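Local coordinates for cyclic nucleotide-binding domain (Methylobacillus flagellatus KT, PDB 3GYD), which binds the second messenger cyclic AMP through a cyclic nucleotide-binding domain and possibly serves in a potassium-channel-like regulatory role, at residues 114-119 against 164-169. Sequence-based numbering, arbitrary orientation.
Sequences IGEMSM and LQLLTA. With CMP (adenosine-3',5'-cyclic-monophosphate), chain D.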
loop_
_atom_site.group_PDB
_atom_site.type_symbol
_atom_site.label_atom_id
_atom_site.label_comp_id
_atom_site.label_asym_id
_atom_site.label_seq_id
_atom_site.Cartn_x
_atom_site.Cartn_y
_atom_site.Cartn_z
ATOM N N ILE B 114 3.218 -0.413 11.934
ATOM C CA ILE B 114 4.426 0.311 11.420
ATOM C C ILE B 114 5.441 -0.689 10.905
ATOM O O ILE B 114 5.374 -1.831 11.269
ATOM C CB ILE B 114 5.094 1.282 12.459
ATOM C CG1 ILE B 114 5.563 0.549 13.728
ATOM C CG2 ILE B 114 4.134 2.461 12.794
ATOM C CD1 ILE B 114 6.490 1.398 14.647
ATOM N N GLY B 115 6.352 -0.247 10.041
ATOM C CA GLY B 115 7.361 -1.107 9.453
ATOM C C GLY B 115 6.885 -1.961 8.284
ATOM O O GLY B 115 7.646 -2.803 7.772
ATOM N N GLU B 116 5.634 -1.769 7.852
ATOM C CA GLU B 116 5.123 -2.489 6.695
ATOM C C GLU B 116 5.887 -2.249 5.382
ATOM O O GLU B 116 5.933 -3.127 4.521
ATOM C CB GLU B 116 3.632 -2.172 6.493
ATOM C CG GLU B 116 3.329 -0.848 5.869
ATOM C CD GLU B 116 3.487 0.340 6.795
ATOM O OE1 GLU B 116 3.678 0.207 8.047
ATOM O OE2 GLU B 116 3.336 1.427 6.267
HETATM N N MSE B 117 6.434 -1.053 5.188
HETATM C CA MSE B 117 7.012 -0.707 3.896
HETATM C C MSE B 117 8.228 -1.568 3.521
HETATM O O MSE B 117 8.234 -2.166 2.462
HETATM C CB MSE B 117 7.261 0.774 3.818
HETATM C CG MSE B 117 6.007 1.592 3.876
HETATM SE SE MSE B 117 6.363 3.520 3.994
HETATM C CE MSE B 117 4.530 4.175 4.316
ATOM N N SER B 118 9.249 -1.633 4.378
ATOM C CA SER B 118 10.449 -2.423 4.103
ATOM C C SER B 118 10.079 -3.930 4.166
ATOM O O SER B 118 10.661 -4.741 3.448
ATOM C CB SER B 118 11.534 -2.098 5.138
ATOM O OG SER B 118 11.975 -0.729 5.042
HETATM N N MSE B 119 9.134 -4.307 5.034
HETATM C CA MSE B 119 8.729 -5.725 5.090
HETATM C C MSE B 119 8.197 -6.159 3.721
HETATM O O MSE B 119 8.489 -7.254 3.220
HETATM C CB MSE B 119 7.678 -5.990 6.179
HETATM C CG MSE B 119 7.549 -7.439 6.447
HETATM SE SE MSE B 119 6.045 -8.152 5.535
HETATM C CE MSE B 119 5.171 -8.106 7.097
ATOM N N LEU B 164 -2.978 -3.016 2.506
ATOM C CA LEU B 164 -3.311 -2.101 1.418
ATOM C C LEU B 164 -4.099 -0.898 1.919
ATOM O O LEU B 164 -3.760 0.227 1.606
ATOM C CB LEU B 164 -4.043 -2.818 0.280
ATOM C CG LEU B 164 -3.189 -3.688 -0.644
ATOM C CD1 LEU B 164 -4.079 -4.702 -1.425
ATOM C CD2 LEU B 164 -2.379 -2.872 -1.594
ATOM N N GLN B 165 -5.105 -1.158 2.725
ATOM C CA GLN B 165 -5.968 -0.119 3.279
ATOM C C GLN B 165 -5.251 0.750 4.310
ATOM O O GLN B 165 -5.509 1.955 4.416
ATOM C CB GLN B 165 -7.223 -0.784 3.823
ATOM C CG GLN B 165 -8.087 -1.339 2.701
ATOM C CD GLN B 165 -9.284 -2.148 3.187
ATOM O OE1 GLN B 165 -9.410 -2.435 4.385
ATOM N NE2 GLN B 165 -10.197 -2.488 2.251
ATOM N N LEU B 166 -4.327 0.144 5.058
ATOM C CA LEU B 166 -3.446 0.888 5.928
ATOM C C LEU B 166 -2.690 1.893 5.079
ATOM O O LEU B 166 -2.634 3.062 5.414
ATOM C CB LEU B 166 -2.438 -0.050 6.612
ATOM C CG LEU B 166 -1.272 0.645 7.331
ATOM C CD1 LEU B 166 -1.759 1.352 8.659
ATOM C CD2 LEU B 166 -0.148 -0.424 7.557
ATOM N N LEU B 167 -2.109 1.436 3.962
ATOM C CA LEU B 167 -1.281 2.339 3.147
ATOM C C LEU B 167 -2.093 3.441 2.432
ATOM O O LEU B 167 -1.665 4.622 2.354
ATOM C CB LEU B 167 -0.431 1.537 2.143
ATOM C CG LEU B 167 0.758 0.826 2.772
ATOM C CD1 LEU B 167 1.294 -0.292 1.819
ATOM C CD2 LEU B 167 1.893 1.861 3.086
ATOM N N THR B 168 -3.257 3.095 1.894
ATOM C CA THR B 168 -4.043 4.101 1.175
ATOM C C THR B 168 -4.535 5.176 2.162
ATOM O O THR B 168 -4.461 6.377 1.889
ATOM C CB THR B 168 -5.225 3.464 0.364
ATOM O OG1 THR B 168 -6.143 2.846 1.268
ATOM C CG2 THR B 168 -4.722 2.392 -0.695
ATOM N N ALA B 169 -5.019 4.753 3.322
ATOM C CA ALA B 169 -5.443 5.702 4.349
ATOM C C ALA B 169 -4.296 6.634 4.790
ATOM O O ALA B 169 -4.494 7.853 4.956
ATOM C CB ALA B 169 -6.053 4.977 5.544
HETATM P P CMP D . 9.131 1.310 7.015
HETATM O O1P CMP D . 9.464 -0.139 6.896
HETATM O O2P CMP D . 9.643 2.242 5.916
HETATM O "O5'" CMP D . 9.865 1.866 8.387
HETATM C "C5'" CMP D . 9.529 3.154 8.903
HETATM C "C4'" CMP D . 8.013 3.209 9.030
HETATM O "O4'" CMP D . 7.475 4.474 9.309
HETATM C "C3'" CMP D . 7.263 2.892 7.733
HETATM O "O3'" CMP D . 7.588 1.558 7.378
HETATM C "C2'" CMP D . 5.836 3.186 8.155
HETATM O "O2'" CMP D . 5.277 2.076 8.882
HETATM C "C1'" CMP D . 6.058 4.366 9.122
HETATM N N9 CMP D . 5.583 5.581 8.469
HETATM C C8 CMP D . 6.204 6.192 7.455
HETATM N N7 CMP D . 5.492 7.255 7.045
HETATM C C5 CMP D . 4.405 7.340 7.821
HETATM C C6 CMP D . 3.233 8.203 7.943
HETATM N N6 CMP D . 3.080 9.279 7.132
HETATM N N1 CMP D . 2.335 7.904 8.884
HETATM C C2 CMP D . 2.443 6.843 9.731
HETATM N N3 CMP D . 3.488 6.007 9.663
HETATM C C4 CMP D . 4.469 6.216 8.773
#
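Leu167 CD2 lies 3.7 Å from CE of selenomethionine Met117, the one apolar pair of the contact. The Met117 chain is extended beyond CG, which brings CE against that leucine methyl. Two leucine methyls also pack, without bonding, on an acid. Leu167 CD2 comes within 3.5 Å of Glu116 OE2, the two side chains passing each other in opposite senses. Leu166 meets Glu116 from the opposing direction, its CD2 3.8 Å from carboxylate carbon CD. All of this is van der Waals packing, and the summed buried area is a modest 161 Å².

The polar chemistry is directed at the nucleotide. With CG set between its own backbone N and carbonyl carbon (chi1 77°) and the chain bent at chi2 (-76°), Glu116 accepts a hydrogen bond at OE1 from the ribose O2' of cyclic AMP, 2.6 Å away. Gly115 N donates to that O2' over 2.8 Å, so the hydroxyl is gripped as both donor and acceptor. At the phosphate, Ser118 N donates to O1P at 2.9 Å and an almost straight 169°, from the N-terminal end of helix 116-121, whose dipole would probably suit an anion; Arg125 also bonds the ligand. This is the phosphate-binding cassette of cyclic nucleotide-binding domains.

The carboxylate has a second partner, as OE2 forms a salt bridge with Arg170 on helix 153-178. With an alanine here instead of Glu116, the ribose hydroxyl and Arg170 would probably each lose a partner, and a gap would be likely to open beside the leucine methyls. One carboxylate thus joins sugar recognition to the C-terminal helix, a coupling consistent with helix position responding to nucleotide binding.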